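Local coordinates for YghZ aldo-keto reductase (Escherichia coli, PDB 3N6Q), which probably catalyses the NADPH-dependent reduction of aldehydes or ketones to alcohols, as other TIM-barrel aldo-keto reductases do, at residues L23-L28 and R294-L299; Y88-I93 and L129-I134. All coordinates share one frame; numbering follows the deposited sequence.

Contact 1: residues L23-L28 and R294-L299; sequences LRLPAL and RVTSVL
The seam where the first and last strands of the TIM barrel meet is formed here: strand 24-31 runs parallel to strand 297-300, closing the cylinder of the aldo-keto reductase fold. L28 and V298 make the parallel bridge, their CA atoms 5.0 Å apart, and V298 N donates to A27 O over 3.0 Å. The same carbonyl oxygen also receives a CH...O contact from S297 CA, so A27 O is approached by two neighbouring residues of the last strand. One residue earlier, the hydroxyl of S297 takes over from the backbone: OG lies anti to its own N (chi1 -173°) and donates to P26 O at 2.6 Å, in the plane of that carbonyl and at a C=O...OG angle of 155°. S29 is a second hydrogen-bond partner of this OG. Apolar contacts lie beside these hydrogen bonds. L28 and V298 lie side by side on one face of the sheet, CG of the leucine 3.8 Å from CG2 of the valine, while L25 CD1 touches T296 CG2 at 3.9 Å. T296 OG1 accepts a hydrogen bond from C219 N of the adjoining strand 218-221, whereas T296 O is buried without a partner. Y107 of the second subunit packs on P26; strand 59-61 flanks L25 and P26 through H59, and helix 281-289 covers the L28-V298 face through L286 and L289.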
loop_
_atom_site.group_PDB
_atom_site.type_symbol
_atom_site.label_atom_id
_atom_site.label_comp_id
_atom_site.label_asym_id
_atom_site.label_seq_id
_atom_site.Cartn_x
_atom_site.Cartn_y
_atom_site.Cartn_z
ATOM N N LEU B 23 7.849 -18.749 -12.759
ATOM C CA LEU B 23 7.895 -19.627 -11.584
ATOM C C LEU B 23 7.921 -21.095 -12.040
ATOM O O LEU B 23 7.033 -21.535 -12.757
ATOM C CB LEU B 23 6.668 -19.381 -10.670
ATOM C CG LEU B 23 6.789 -20.096 -9.295
ATOM C CD1 LEU B 23 7.802 -19.241 -8.423
ATOM C CD2 LEU B 23 5.360 -20.296 -8.569
ATOM N N ARG B 24 8.922 -21.838 -11.608
ATOM C CA ARG B 24 9.046 -23.278 -11.959
ATOM C C ARG B 24 8.541 -24.158 -10.832
ATOM O O ARG B 24 9.048 -24.061 -9.708
ATOM C CB ARG B 24 10.531 -23.599 -12.249
ATOM C CG ARG B 24 11.062 -22.719 -13.398
ATOM C CD ARG B 24 12.597 -22.587 -13.349
ATOM N NE ARG B 24 13.086 -23.852 -13.809
ATOM C CZ ARG B 24 14.336 -24.276 -13.669
ATOM N NH1 ARG B 24 15.261 -23.470 -13.134
ATOM N NH2 ARG B 24 14.658 -25.477 -14.138
ATOM N N LEU B 25 7.569 -25.017 -11.110
ATOM C CA LEU B 25 7.078 -25.953 -10.106
ATOM C C LEU B 25 7.769 -27.305 -10.388
ATOM O O LEU B 25 8.070 -27.606 -11.564
ATOM C CB LEU B 25 5.557 -26.088 -10.185
ATOM C CG LEU B 25 4.847 -24.742 -9.835
ATOM C CD1 LEU B 25 3.346 -24.888 -10.039
ATOM C CD2 LEU B 25 5.180 -24.328 -8.373
ATOM N N PRO B 26 8.022 -28.092 -9.338
ATOM C CA PRO B 26 8.376 -29.506 -9.562
ATOM C C PRO B 26 7.244 -30.195 -10.296
ATOM O O PRO B 26 6.057 -29.872 -10.045
ATOM C CB PRO B 26 8.498 -30.053 -8.138
ATOM C CG PRO B 26 7.415 -29.213 -7.372
ATOM C CD PRO B 26 7.649 -27.835 -7.928
ATOM N N ALA B 27 7.572 -31.137 -11.213
ATOM C CA ALA B 27 6.540 -31.845 -11.947
ATOM C C ALA B 27 5.679 -32.686 -11.037
ATOM O O ALA B 27 4.531 -32.999 -11.390
ATOM C CB ALA B 27 7.180 -32.795 -13.099
ATOM N N LEU B 28 6.189 -33.062 -9.856
ATOM C CA LEU B 28 5.315 -33.650 -8.838
ATOM C C LEU B 28 5.363 -32.714 -7.605
ATOM O O LEU B 28 6.458 -32.317 -7.180
ATOM C CB LEU B 28 5.788 -35.070 -8.415
ATOM C CG LEU B 28 5.649 -36.097 -9.579
ATOM C CD1 LEU B 28 6.945 -36.032 -10.475
ATOM C CD2 LEU B 28 5.498 -37.434 -8.978
ATOM N N ARG B 294 0.916 -29.633 -21.166
ATOM C CA ARG B 294 -0.407 -29.075 -20.821
ATOM C C ARG B 294 -0.602 -29.054 -19.290
ATOM O O ARG B 294 -1.560 -28.439 -18.754
ATOM C CB ARG B 294 -1.509 -29.973 -21.418
ATOM C CG ARG B 294 -1.398 -30.141 -22.960
ATOM C CD ARG B 294 -1.919 -28.880 -23.725
ATOM N NE ARG B 294 -3.264 -29.107 -24.223
ATOM C CZ ARG B 294 -4.105 -28.167 -24.662
ATOM N NH1 ARG B 294 -3.756 -26.892 -24.744
ATOM N NH2 ARG B 294 -5.335 -28.522 -25.040
ATOM N N VAL B 295 0.249 -29.794 -18.597
ATOM C CA VAL B 295 0.114 -29.916 -17.152
ATOM C C VAL B 295 1.432 -29.452 -16.566
ATOM O O VAL B 295 2.503 -29.945 -16.956
ATOM C CB VAL B 295 -0.231 -31.360 -16.763
ATOM C CG1 VAL B 295 -0.081 -31.616 -15.220
ATOM C CG2 VAL B 295 -1.670 -31.692 -17.171
ATOM N N THR B 296 1.381 -28.490 -15.643
ATOM C CA THR B 296 2.601 -28.023 -14.965
ATOM C C THR B 296 3.114 -28.986 -13.887
ATOM O O THR B 296 4.349 -29.172 -13.710
ATOM C CB THR B 296 2.291 -26.633 -14.266
ATOM O OG1 THR B 296 1.603 -25.785 -15.191
ATOM C CG2 THR B 296 3.557 -25.970 -13.810
ATOM N N SER B 297 2.194 -29.622 -13.166
ATOM C CA SER B 297 2.563 -30.463 -12.018
ATOM C C SER B 297 1.389 -31.361 -11.688
ATOM O O SER B 297 0.218 -31.065 -12.076
ATOM C CB SER B 297 2.943 -29.527 -10.811
ATOM O OG SER B 297 3.473 -30.315 -9.736
ATOM N N VAL B 298 1.659 -32.458 -10.967
ATOM C CA VAL B 298 0.602 -33.319 -10.468
ATOM C C VAL B 298 0.731 -33.341 -8.954
ATOM O O VAL B 298 1.812 -33.365 -8.415
ATOM C CB VAL B 298 0.705 -34.745 -11.053
ATOM C CG1 VAL B 298 0.548 -34.671 -12.611
ATOM C CG2 VAL B 298 2.067 -35.375 -10.728
ATOM N N LEU B 299 -0.396 -33.204 -8.301
ATOM C CA LEU B 299 -0.423 -33.158 -6.825
ATOM C C LEU B 299 -0.555 -34.507 -6.213
ATOM O O LEU B 299 -1.591 -35.155 -6.290
ATOM C CB LEU B 299 -1.606 -32.313 -6.366
ATOM C CG LEU B 299 -1.265 -30.865 -6.197
ATOM C CD1 LEU B 299 -2.632 -30.067 -6.223
ATOM C CD2 LEU B 299 -0.471 -30.663 -4.866
#

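Contact 2: residues Y88-I93 and L129-I134; sequences YRDELI and LEYVDI
R89 and D133 meet in a salt bridge in which both terminal guanidinium nitrogens grip a single carboxylate oxygen. With CG trans to the backbone N (chi1 -167°) and a bend at chi2 (-97°), the R89 chain reaches across to 129-134. NH1 and NH2 each lie 2.9 Å from D133 OD2, which sits close to the guanidinium plane; the carboxylate is turned at 90° to that plane. NH1 meets the syn lone pair of OD2, whereas NH2 comes from above the carboxylate plane. A further bond runs from R89 NH2 to Y131 O at 3.0 Å, again near the guanidinium plane. Water 1 accepts from R89 NE at 2.9 Å and donates to Y131 O; these bonds along the guanidinium edge hold the group's rotation. Replacing R89 with a leucine would probably leave the D133 carboxylate without this charged mate and Y131 O without its direct donor. Water 2 joins D90 OD1 to Y131 OH, 2.7 Å from each, and D90 OD2 is hydrogen-bonded to Q122 of the second subunit.

A short 3-10 turn around D90 leads into barrel strand 93-98, and 129-134 follows helix 113-127 into the adjacent parallel strand 132-137; the contact thus joins the two strands at their N-terminal ends. D133 OD2 also accepts from I94 N, and K114 of the second subunit forms a salt bridge with D133 OD1.

I93 CG2 and I134 CD1 form an apolar pair 3.8 Å apart. In van der Waals contact, I93 CG2 also meets D133 CB at 3.7 Å. L129 crosses R89 at about a right angle, CD2 4.1 Å from NE.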
loop_
_atom_site.group_PDB
_atom_site.type_symbol
_atom_site.label_atom_id
_atom_site.label_comp_id
_atom_site.label_asym_id
_atom_site.label_seq_id
_atom_site.Cartn_x
_atom_site.Cartn_y
_atom_site.Cartn_z
ATOM N N TYR B 88 15.126 -22.926 4.914
ATOM C CA TYR B 88 14.794 -23.357 3.532
ATOM C C TYR B 88 13.499 -22.720 3.025
ATOM O O TYR B 88 13.006 -23.122 1.964
ATOM C CB TYR B 88 14.590 -24.872 3.456
ATOM C CG TYR B 88 15.853 -25.684 3.743
ATOM C CD1 TYR B 88 17.024 -25.483 2.999
ATOM C CD2 TYR B 88 15.836 -26.673 4.721
ATOM C CE1 TYR B 88 18.194 -26.232 3.276
ATOM C CE2 TYR B 88 16.993 -27.435 5.006
ATOM C CZ TYR B 88 18.140 -27.226 4.264
ATOM O OH TYR B 88 19.255 -27.991 4.558
ATOM N N ARG B 89 12.897 -21.792 3.781
ATOM C CA ARG B 89 11.598 -21.270 3.321
ATOM C C ARG B 89 11.646 -20.677 1.923
ATOM O O ARG B 89 10.649 -20.772 1.153
ATOM C CB ARG B 89 10.995 -20.260 4.325
ATOM C CG ARG B 89 9.542 -19.965 4.033
ATOM C CD ARG B 89 9.406 -18.677 3.217
ATOM N NE ARG B 89 8.006 -18.353 2.867
ATOM C CZ ARG B 89 7.319 -18.852 1.829
ATOM N NH1 ARG B 89 7.838 -19.841 1.046
ATOM N NH2 ARG B 89 6.062 -18.413 1.588
ATOM N N ASP B 90 12.742 -19.989 1.587
ATOM C CA ASP B 90 12.817 -19.303 0.297
ATOM C C ASP B 90 13.101 -20.268 -0.886
ATOM O O ASP B 90 13.110 -19.826 -2.044
ATOM C CB ASP B 90 13.843 -18.141 0.327
ATOM C CG ASP B 90 13.415 -17.016 1.335
ATOM O OD1 ASP B 90 12.199 -16.966 1.725
ATOM O OD2 ASP B 90 14.233 -16.125 1.607
ATOM N N GLU B 91 13.265 -21.532 -0.568
ATOM C CA GLU B 91 13.337 -22.604 -1.568
ATOM C C GLU B 91 11.979 -23.304 -1.771
ATOM O O GLU B 91 11.920 -24.312 -2.491
ATOM C CB GLU B 91 14.399 -23.623 -1.118
ATOM C CG GLU B 91 15.794 -23.025 -1.318
ATOM C CD GLU B 91 16.892 -23.863 -0.717
ATOM O OE1 GLU B 91 17.026 -25.045 -1.061
ATOM O OE2 GLU B 91 17.674 -23.305 0.070
ATOM N N LEU B 92 10.950 -22.905 -0.993
ATOM C CA LEU B 92 9.651 -23.589 -1.009
ATOM C C LEU B 92 8.580 -22.725 -1.656
ATOM O O LEU B 92 8.600 -21.481 -1.509
ATOM C CB LEU B 92 9.146 -23.899 0.432
ATOM C CG LEU B 92 10.104 -24.754 1.266
ATOM C CD1 LEU B 92 9.378 -25.049 2.627
ATOM C CD2 LEU B 92 10.425 -26.082 0.520
ATOM N N ILE B 93 7.635 -23.364 -2.342
ATOM C CA ILE B 93 6.406 -22.675 -2.813
ATOM C C ILE B 93 5.236 -23.224 -2.030
ATOM O O ILE B 93 4.950 -24.414 -2.051
ATOM C CB ILE B 93 6.153 -22.912 -4.342
ATOM C CG1 ILE B 93 7.374 -22.523 -5.148
ATOM C CG2 ILE B 93 4.812 -22.217 -4.817
ATOM C CD1 ILE B 93 7.723 -20.974 -5.036
ATOM N N LEU B 129 3.664 -17.747 8.786
ATOM C CA LEU B 129 4.295 -17.183 7.607
ATOM C C LEU B 129 3.920 -15.726 7.448
ATOM O O LEU B 129 2.786 -15.320 7.781
ATOM C CB LEU B 129 3.753 -17.922 6.359
ATOM C CG LEU B 129 4.171 -19.372 6.184
ATOM C CD1 LEU B 129 3.504 -19.900 4.888
ATOM C CD2 LEU B 129 5.690 -19.372 6.040
ATOM N N GLU B 130 4.822 -14.928 6.901
ATOM C CA GLU B 130 4.513 -13.550 6.498
ATOM C C GLU B 130 3.613 -13.537 5.274
ATOM O O GLU B 130 2.803 -12.612 5.098
ATOM C CB GLU B 130 5.779 -12.803 6.053
ATOM C CG GLU B 130 6.691 -12.218 7.113
ATOM C CD GLU B 130 8.029 -11.816 6.477
ATOM O OE1 GLU B 130 8.043 -10.829 5.701
ATOM O OE2 GLU B 130 9.019 -12.571 6.633
ATOM N N TYR B 131 3.833 -14.504 4.369
ATOM C CA TYR B 131 3.033 -14.563 3.145
ATOM C C TYR B 131 3.044 -16.019 2.623
ATOM O O TYR B 131 3.924 -16.806 2.948
ATOM C CB TYR B 131 3.561 -13.594 2.031
ATOM C CG TYR B 131 5.055 -13.767 1.637
ATOM C CD1 TYR B 131 5.439 -14.776 0.747
ATOM C CD2 TYR B 131 6.059 -12.991 2.242
ATOM C CE1 TYR B 131 6.836 -15.026 0.493
ATOM C CE2 TYR B 131 7.435 -13.156 1.928
ATOM C CZ TYR B 131 7.786 -14.159 1.016
ATOM O OH TYR B 131 9.091 -14.366 0.707
ATOM N N VAL B 132 2.098 -16.325 1.749
ATOM C CA VAL B 132 2.127 -17.610 1.030
ATOM C C VAL B 132 2.611 -17.310 -0.388
ATOM O O VAL B 132 2.497 -16.183 -0.865
ATOM C CB VAL B 132 0.705 -18.263 0.920
ATOM C CG1 VAL B 132 0.295 -18.872 2.283
ATOM C CG2 VAL B 132 -0.380 -17.301 0.252
ATOM N N ASP B 133 3.177 -18.296 -1.062
ATOM C CA ASP B 133 3.592 -18.017 -2.464
ATOM C C ASP B 133 2.386 -17.981 -3.408
ATOM O O ASP B 133 2.343 -17.176 -4.340
ATOM C CB ASP B 133 4.539 -19.146 -2.859
ATOM C CG ASP B 133 5.749 -19.160 -1.952
ATOM O OD1 ASP B 133 6.666 -18.359 -2.217
ATOM O OD2 ASP B 133 5.772 -19.893 -0.947
ATOM N N ILE B 134 1.387 -18.813 -3.135
ATOM C CA ILE B 134 0.156 -18.786 -3.971
ATOM C C ILE B 134 -1.076 -18.808 -3.091
ATOM O O ILE B 134 -1.154 -19.626 -2.184
ATOM C CB ILE B 134 0.050 -20.008 -4.947
ATOM C CG1 ILE B 134 1.418 -20.206 -5.667
ATOM C CG2 ILE B 134 -1.069 -19.753 -5.941
ATOM C CD1 ILE B 134 1.488 -21.490 -6.537
HETATM O O HOH W 1 6.849 -16.023 4.165
HETATM O O HOH W 2 10.029 -16.822 0.101
#

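From the N terminus, the chain first reaches 23-28, which enters strand 24-31, and its partner 294-299 arrives only after 265 intervening residues. Contact 1 therefore closes a loop that spans most of the barrel. Contact 2 is nested inside it and closes a much shorter loop of 35 residues, containing most of strand 93-98 and helix 113-127, before strand 132-137. The first contact ties the barrel's opening strand to its last, the second links neighbouring strands within the sheet. Their centres are about 17 Å apart, yet they touch where L23 CD1 packs 3.8 Å from I93 CD1. Both also border the second subunit.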